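Local coordinates for protein iron-containing alcohol dehydrogenase (Ralstonia eutropha, PDB 3JZD) that probably reduces maleylacetate to 3-oxoadipate with NADH or NADPH, as a homodimeric member of the iron-containing alcohol dehydrogenase family, at residues A258-I263 with R312-R317; D300-Q303 with P308-L311; R84-G89 with L110-P115. One frame throughout, in Å; residues are numbered along the deposited sequence.

Contact 1 (A258-I263 with R312-R317)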
loop_
_atom_site.group_PDB
_atom_site.type_symbol
_atom_site.label_atom_id
_atom_site.label_comp_id
_atom_site.label_asym_id
_atom_site.label_seq_id
_atom_site.Cartn_x
_atom_site.Cartn_y
_atom_site.Cartn_z
ATOM N N ALA A 258 -12.584 7.142 21.887
ATOM C CA ALA A 258 -12.629 5.715 21.469
ATOM C C ALA A 258 -13.969 5.049 21.815
ATOM O O ALA A 258 -14.568 4.307 21.012
ATOM C CB ALA A 258 -11.474 4.942 22.103
ATOM N N GLU A 259 -14.467 5.349 23.005
ATOM C CA GLU A 259 -15.727 4.770 23.454
ATOM C C GLU A 259 -16.911 5.217 22.602
ATOM O O GLU A 259 -17.811 4.415 22.345
ATOM C CB GLU A 259 -15.994 5.080 24.921
ATOM C CG GLU A 259 -15.091 4.384 25.922
ATOM C CD GLU A 259 -13.657 4.893 25.987
ATOM O OE1 GLU A 259 -13.363 6.031 25.511
ATOM O OE2 GLU A 259 -12.808 4.104 26.496
ATOM N N THR A 260 -16.923 6.472 22.175
ATOM C CA THR A 260 -17.967 6.986 21.287
ATOM C C THR A 260 -17.929 6.199 19.980
ATOM O O THR A 260 -18.948 5.726 19.519
ATOM C CB THR A 260 -17.815 8.501 21.033
ATOM O OG1 THR A 260 -17.952 9.195 22.262
ATOM C CG2 THR A 260 -18.850 9.048 20.053
ATOM N N HIS A 261 -16.735 5.980 19.428
ATOM C CA HIS A 261 -16.603 5.198 18.206
ATOM C C HIS A 261 -17.175 3.815 18.386
ATOM O O HIS A 261 -17.943 3.307 17.555
ATOM C CB HIS A 261 -15.100 5.162 17.757
ATOM C CG HIS A 261 -14.703 6.396 17.014
ATOM N ND1 HIS A 261 -14.816 6.497 15.649
ATOM C CD2 HIS A 261 -14.315 7.622 17.448
ATOM C CE1 HIS A 261 -14.481 7.721 15.272
ATOM N NE2 HIS A 261 -14.179 8.423 16.341
ATOM N N THR A 262 -16.819 3.207 19.503
ATOM C CA THR A 262 -17.211 1.852 19.791
ATOM C C THR A 262 -18.750 1.704 19.854
ATOM O O THR A 262 -19.304 0.804 19.288
ATOM C CB THR A 262 -16.588 1.407 21.110
ATOM O OG1 THR A 262 -15.180 1.288 20.962
ATOM C CG2 THR A 262 -17.169 0.062 21.575
ATOM N N ILE A 263 -19.415 2.638 20.500
ATOM C CA ILE A 263 -20.858 2.616 20.671
ATOM C C ILE A 263 -21.612 2.973 19.418
ATOM O O ILE A 263 -22.576 2.325 19.094
ATOM C CB ILE A 263 -21.271 3.578 21.824
ATOM C CG1 ILE A 263 -20.694 3.024 23.171
ATOM C CG2 ILE A 263 -22.809 3.759 21.845
ATOM C CD1 ILE A 263 -20.503 4.086 24.337
ATOM N N ARG A 312 -25.348 6.144 27.125
ATOM C CA ARG A 312 -25.800 6.436 28.471
ATOM C C ARG A 312 -24.653 6.203 29.471
ATOM O O ARG A 312 -24.508 6.912 30.448
ATOM C CB ARG A 312 -26.978 5.515 28.859
ATOM C CG ARG A 312 -27.555 5.795 30.275
ATOM C CD ARG A 312 -28.487 4.705 30.860
ATOM N NE ARG A 312 -29.035 3.825 29.827
ATOM C CZ ARG A 312 -28.453 2.690 29.389
ATOM N NH1 ARG A 312 -27.289 2.259 29.890
ATOM N NH2 ARG A 312 -29.039 1.974 28.438
ATOM N N ASP A 313 -23.867 5.164 29.221
ATOM C CA ASP A 313 -22.783 4.781 30.110
ATOM C C ASP A 313 -21.496 5.556 30.002
ATOM O O ASP A 313 -20.664 5.393 30.843
ATOM C CB ASP A 313 -22.523 3.314 29.952
ATOM C CG ASP A 313 -23.733 2.515 30.326
ATOM O OD1 ASP A 313 -24.489 2.987 31.201
ATOM O OD2 ASP A 313 -23.954 1.437 29.750
ATOM N N ILE A 314 -21.356 6.414 29.003
ATOM C CA ILE A 314 -20.148 7.214 28.848
ATOM C C ILE A 314 -20.449 8.710 28.932
ATOM O O ILE A 314 -19.739 9.545 28.358
ATOM C CB ILE A 314 -19.315 6.851 27.585
ATOM C CG1 ILE A 314 -20.129 7.084 26.305
ATOM C CG2 ILE A 314 -18.874 5.380 27.631
ATOM C CD1 ILE A 314 -19.261 7.497 25.081
ATOM N N GLY A 315 -21.525 9.073 29.617
ATOM C CA GLY A 315 -21.744 10.498 29.901
ATOM C C GLY A 315 -22.567 11.317 28.934
ATOM O O GLY A 315 -22.431 12.542 28.917
HETATM N N MSE A 316 -23.383 10.672 28.112
HETATM C CA MSE A 316 -24.252 11.410 27.210
HETATM C C MSE A 316 -25.546 11.594 27.984
HETATM O O MSE A 316 -26.060 10.625 28.527
HETATM C CB MSE A 316 -24.545 10.604 25.959
HETATM C CG MSE A 316 -25.461 11.272 24.931
HETATM SE SE MSE A 316 -24.613 12.894 24.211
HETATM C CE MSE A 316 -26.151 13.595 23.159
ATOM N N ARG A 317 -26.064 12.821 28.073
ATOM C CA ARG A 317 -27.383 13.016 28.683
ATOM C C ARG A 317 -28.474 12.662 27.648
ATOM O O ARG A 317 -28.422 13.112 26.480
ATOM C CB ARG A 317 -27.569 14.465 29.126
ATOM C CG ARG A 317 -26.536 14.942 30.143
ATOM C CD ARG A 317 -26.943 16.270 30.759
ATOM N NE ARG A 317 -27.121 17.308 29.756
ATOM C CZ ARG A 317 -27.878 18.396 29.935
ATOM N NH1 ARG A 317 -28.540 18.566 31.071
ATOM N NH2 ARG A 317 -28.009 19.313 28.972
#
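In the helical C-terminal part of the subunit, Ile314, in the loop between helices 294-304 and 321-328, packs on Glu259, Thr260 and Ile263 of helix 257-272. Those three residues sit at i, i+1 and i+4, so they form one face of the helix, and Ile314 supplies more than half of the 162 Å² buried between 258-263 and 312-317. Its main partner is Ile263: the two side chains meet tip to tip, with Ile263 CD1 3.6 Å from Ile314 CG1 and lying against CG2 and CD1 of Ile314 as well. CG2 also reaches Glu259 CB, at 4.0 Å, while CD1 ends 3.5 Å from Thr260 OG1, the threonine side chain crossing it at about a right angle. A chi1 of 61° sets Ile314 CG1 between its backbone N and carbonyl carbon and CG2 beside the N; chi2 then directs CD1 toward Thr260.

The polar ends look elsewhere. Thr260 OG1 is hydrogen-bonded to Pro256 O, and Ile314 CD1 meets it only in van der Waals contact. Glu259 offers its CB to the isoleucine, but its chain bends at chi2 (72°) and carries the carboxylate away, where OE2 bonds Thr170 OG1 of helix 165-182. The contact is loop-on-helix packing within the all-helical C-terminal domain characteristic of iron-containing alcohol dehydrogenases, here near the NAD site.

Contact 2 (D300-Q303 with P308-L311)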
loop_
_atom_site.group_PDB
_atom_site.type_symbol
_atom_site.label_atom_id
_atom_site.label_comp_id
_atom_site.label_asym_id
_atom_site.label_seq_id
_atom_site.Cartn_x
_atom_site.Cartn_y
_atom_site.Cartn_z
ATOM N N ASP A 300 -21.448 -7.024 19.202
ATOM C CA ASP A 300 -21.016 -8.162 20.030
ATOM C C ASP A 300 -19.523 -8.139 20.325
ATOM O O ASP A 300 -19.102 -8.547 21.403
ATOM C CB ASP A 300 -21.331 -9.524 19.385
ATOM C CG ASP A 300 -22.786 -9.826 19.314
ATOM O OD1 ASP A 300 -23.591 -9.110 19.952
ATOM O OD2 ASP A 300 -23.149 -10.783 18.572
ATOM N N LEU A 301 -18.712 -7.707 19.372
ATOM C CA LEU A 301 -17.258 -7.668 19.583
ATOM C C LEU A 301 -16.920 -6.704 20.721
ATOM O O LEU A 301 -15.982 -6.947 21.530
ATOM C CB LEU A 301 -16.555 -7.208 18.300
ATOM C CG LEU A 301 -15.039 -7.298 18.149
ATOM C CD1 LEU A 301 -14.631 -8.750 18.368
ATOM C CD2 LEU A 301 -14.669 -6.791 16.742
ATOM N N ALA A 302 -17.706 -5.622 20.814
ATOM C CA ALA A 302 -17.508 -4.647 21.882
ATOM C C ALA A 302 -18.027 -5.224 23.179
ATOM O O ALA A 302 -17.319 -5.249 24.191
ATOM C CB ALA A 302 -18.247 -3.309 21.595
ATOM N N GLN A 303 -19.276 -5.672 23.137
ATOM C CA GLN A 303 -19.939 -6.122 24.341
ATOM C C GLN A 303 -19.299 -7.313 25.054
ATOM O O GLN A 303 -19.127 -7.285 26.263
ATOM C CB GLN A 303 -21.379 -6.468 24.072
ATOM C CG GLN A 303 -22.124 -6.431 25.407
ATOM C CD GLN A 303 -23.493 -6.957 25.324
ATOM O OE1 GLN A 303 -23.734 -7.968 24.668
ATOM N NE2 GLN A 303 -24.416 -6.310 26.029
ATOM N N PRO A 308 -18.244 -0.449 26.850
ATOM C CA PRO A 308 -19.604 0.102 26.928
ATOM C C PRO A 308 -20.217 0.097 25.514
ATOM O O PRO A 308 -19.485 0.225 24.511
ATOM C CB PRO A 308 -19.386 1.535 27.403
ATOM C CG PRO A 308 -17.998 1.846 27.122
ATOM C CD PRO A 308 -17.213 0.564 27.102
ATOM N N VAL A 309 -21.529 -0.132 25.445
ATOM C CA VAL A 309 -22.273 -0.180 24.187
ATOM C C VAL A 309 -23.458 0.809 24.160
ATOM O O VAL A 309 -24.247 0.823 23.215
ATOM C CB VAL A 309 -22.776 -1.617 23.940
ATOM C CG1 VAL A 309 -21.588 -2.578 23.756
ATOM C CG2 VAL A 309 -23.717 -2.094 25.113
ATOM N N ALA A 310 -23.572 1.630 25.201
ATOM C CA ALA A 310 -24.657 2.592 25.330
ATOM C C ALA A 310 -24.049 3.928 25.647
ATOM O O ALA A 310 -23.238 4.026 26.579
ATOM C CB ALA A 310 -25.624 2.151 26.448
ATOM N N LEU A 311 -24.424 4.976 24.898
ATOM C CA LEU A 311 -23.924 6.314 25.179
ATOM C C LEU A 311 -24.286 6.731 26.597
ATOM O O LEU A 311 -23.602 7.564 27.219
ATOM C CB LEU A 311 -24.478 7.370 24.180
ATOM C CG LEU A 311 -24.130 7.220 22.706
ATOM C CD1 LEU A 311 -24.909 8.233 21.890
ATOM C CD2 LEU A 311 -22.552 7.357 22.502
#
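Apolar packing accounts for the side-chain contacts between 300-303 and 308-311: Val309 touches Ala302 and Gln303 through a single methyl. Val309 CG1 is 4.0 Å from Ala302 CB and 3.9 Å from Gln303 CB. With chi1 at -64°, CG1 stands anti to the carbonyl carbon of Val309 and is carried to the helix, whereas CG2 takes the place between backbone N and carbonyl carbon and makes no approach within 4.2 Å.

Contact with polar atoms is limited to van der Waals proximity. The same CG1 comes 3.9 Å from Gln303 N, so the methyl lies against the helix backbone as well as the two CB atoms. Gln303 contributes only the root of its side chain to the closest approach: its CG is anti to the backbone N (chi1 -160°) and the chain runs on extended, which takes the amide beyond the methyl's immediate neighbours.

Fold geometry places the contact in the helical C-terminal domain, away from the annotated sites. The nearest CA atoms, Gln303 and Val309, are 6.4 Å apart across four intervening residues, so the loop leaving helix 294-304 folds back on its last turn. Ala302 also touches Leu173 of helix 165-182 and Thr262 of helix 257-272. Dispersion and the exclusion of water, over a modest 126 Å², therefore probably govern this pairing, which makes little demand on direction.

Contact 3 (R84-G89 with L110-P115)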
loop_
_atom_site.group_PDB
_atom_site.type_symbol
_atom_site.label_atom_id
_atom_site.label_comp_id
_atom_site.label_asym_id
_atom_site.label_seq_id
_atom_site.Cartn_x
_atom_site.Cartn_y
_atom_site.Cartn_z
ATOM N N ARG A 84 8.137 25.568 23.638
ATOM C CA ARG A 84 9.202 24.775 24.251
ATOM C C ARG A 84 10.170 24.202 23.209
ATOM O O ARG A 84 11.369 24.108 23.454
ATOM C CB ARG A 84 8.623 23.611 25.017
ATOM C CG ARG A 84 9.706 22.797 25.671
ATOM C CD ARG A 84 10.171 23.433 26.976
ATOM N NE ARG A 84 9.211 23.070 28.010
ATOM C CZ ARG A 84 9.147 21.857 28.565
ATOM N NH1 ARG A 84 9.994 20.878 28.196
ATOM N NH2 ARG A 84 8.221 21.611 29.482
ATOM N N ALA A 85 9.621 23.783 22.065
ATOM C CA ALA A 85 10.424 23.207 20.977
ATOM C C ALA A 85 11.380 24.269 20.488
ATOM O O ALA A 85 12.587 24.020 20.308
ATOM C CB ALA A 85 9.529 22.735 19.839
ATOM N N ARG A 86 10.838 25.470 20.264
ATOM C CA ARG A 86 11.681 26.578 19.807
ATOM C C ARG A 86 12.769 26.889 20.813
ATOM O O ARG A 86 13.933 26.971 20.468
ATOM C CB ARG A 86 10.833 27.781 19.460
ATOM C CG ARG A 86 10.228 27.594 18.089
ATOM C CD ARG A 86 9.053 28.480 17.808
ATOM N NE ARG A 86 8.761 28.443 16.376
ATOM C CZ ARG A 86 7.631 28.865 15.813
ATOM N NH1 ARG A 86 6.631 29.341 16.550
ATOM N NH2 ARG A 86 7.489 28.780 14.493
ATOM N N GLU A 87 12.394 26.979 22.071
ATOM C CA GLU A 87 13.341 27.243 23.135
ATOM C C GLU A 87 14.443 26.179 23.240
ATOM O O GLU A 87 15.556 26.482 23.657
ATOM C CB GLU A 87 12.542 27.339 24.424
ATOM C CG GLU A 87 13.297 27.313 25.732
ATOM C CD GLU A 87 12.325 27.023 26.876
ATOM O OE1 GLU A 87 11.222 27.634 26.902
ATOM O OE2 GLU A 87 12.649 26.158 27.727
ATOM N N ALA A 88 14.145 24.936 22.870
ATOM C CA ALA A 88 15.148 23.860 22.946
ATOM C C ALA A 88 15.978 23.757 21.674
ATOM O O ALA A 88 16.964 23.007 21.619
ATOM C CB ALA A 88 14.484 22.548 23.205
ATOM N N GLY A 89 15.600 24.522 20.659
ATOM C CA GLY A 89 16.207 24.385 19.356
ATOM C C GLY A 89 15.891 23.012 18.752
ATOM O O GLY A 89 16.728 22.409 18.100
ATOM N N LEU A 110 2.895 21.649 12.059
ATOM C CA LEU A 110 2.119 22.625 11.301
ATOM C C LEU A 110 2.739 24.025 11.390
ATOM O O LEU A 110 2.810 24.715 10.401
ATOM C CB LEU A 110 0.682 22.687 11.801
ATOM C CG LEU A 110 -0.294 23.513 10.944
ATOM C CD1 LEU A 110 -0.240 23.058 9.500
ATOM C CD2 LEU A 110 -1.721 23.385 11.471
ATOM N N GLU A 111 3.203 24.425 12.568
ATOM C CA GLU A 111 3.798 25.759 12.762
ATOM C C GLU A 111 5.283 25.821 12.397
ATOM O O GLU A 111 5.769 26.864 11.943
ATOM C CB GLU A 111 3.587 26.212 14.221
ATOM C CG GLU A 111 4.306 27.510 14.702
ATOM C CD GLU A 111 3.795 28.806 14.060
ATOM O OE1 GLU A 111 3.553 28.823 12.836
ATOM O OE2 GLU A 111 3.663 29.818 14.791
ATOM N N THR A 112 6.012 24.727 12.571
ATOM C CA THR A 112 7.446 24.770 12.358
ATOM C C THR A 112 8.032 24.041 11.181
ATOM O O THR A 112 9.167 24.292 10.830
ATOM C CB THR A 112 8.133 24.177 13.564
ATOM O OG1 THR A 112 7.845 22.766 13.630
ATOM C CG2 THR A 112 7.649 24.874 14.816
ATOM N N GLY A 113 7.306 23.114 10.597
ATOM C CA GLY A 113 7.847 22.352 9.509
ATOM C C GLY A 113 8.712 21.188 9.942
ATOM O O GLY A 113 9.032 20.343 9.103
HETATM N N MSE A 114 9.035 21.067 11.240
HETATM C CA MSE A 114 9.936 19.987 11.687
HETATM C C MSE A 114 9.352 18.582 11.510
HETATM O O MSE A 114 8.151 18.371 11.620
HETATM C CB MSE A 114 10.351 20.165 13.149
HETATM C CG MSE A 114 9.279 19.833 14.183
HETATM SE SE MSE A 114 10.056 20.024 15.975
HETATM C CE MSE A 114 10.347 21.946 15.930
ATOM N N PRO A 115 10.223 17.604 11.231
ATOM C CA PRO A 115 9.729 16.242 11.074
ATOM C C PRO A 115 9.197 15.684 12.375
ATOM O O PRO A 115 9.680 16.051 13.444
ATOM C CB PRO A 115 10.990 15.459 10.673
ATOM C CG PRO A 115 12.109 16.293 11.219
ATOM C CD PRO A 115 11.656 17.685 10.962
#
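One face of the Arg86 guanidinium is covered by Thr112 CG2, 3.9 Å from Arg86 NH2, while Glu111 OE2, in one of the two modelled conformers of Glu111, lies at the edge, in the plane of the group. The setting is the Rossmann-like alpha/beta N-terminal domain, where helices 75-88 and 99-112, joined through strand 92-97 of the parallel sheet, lie side by side and meet at their C-terminal ends. In that same conformer Glu111 CG approaches obliquely, 3.4 Å from Arg86 NH2, and the carboxylate does not pair flat with the guanidinium: their planes are 51° apart and the side chains cross at about a right angle. The salt bridge, Arg86 NH1 to Glu111 OE2 at 3.5 Å, is long and its hydrogen bond weak although nearly straight (165°); resting on one conformer, it is doubtful.

Arg86 spans the gap with a chain extended from CG to NE, so a CB that does not point at the other helix still delivers the guanidinium to it. Beside this exposed pair, a buried apolar one is formed by Ala85 CB and Met114 CE (selenomethionine), 4.1 Å apart; the bend at chi3 of Met114 (66°) turns its terminal methyl toward the alanine.

Each helix is followed by a glycine of positive phi. Gly89 closes helix 75-88 with a Schellman motif; at Gly113 the chain leaves helix 99-112. Thr112 OG1, hydrogen-bonded to Ile108 O, also closes an ST turn by accepting Met114 N at 3.2 Å.

How the contacts relate
Contacts 1 and 2 form one packed region of the C-terminal helical part, their centres 9 Å apart. Along the sequence, 300-303 and 308-311 both fall between the two segments of contact 1, and 308-311 runs straight into 312-317. They touch directly: Thr262 CG2 is 3.5 Å from Ala302 CB, and Met316 N probably hydrogen-bonds Leu311 O at 3.2 Å. Contact 3 belongs to the N-terminal alpha/beta part, its centre about 35 Å from that of contact 1 and 40 Å from that of contact 2. Contact 1 approaches the cofactor, the Glu259 side chain being about 7 Å from bound NAD; contacts 2 and 3 lie away from the annotated sites.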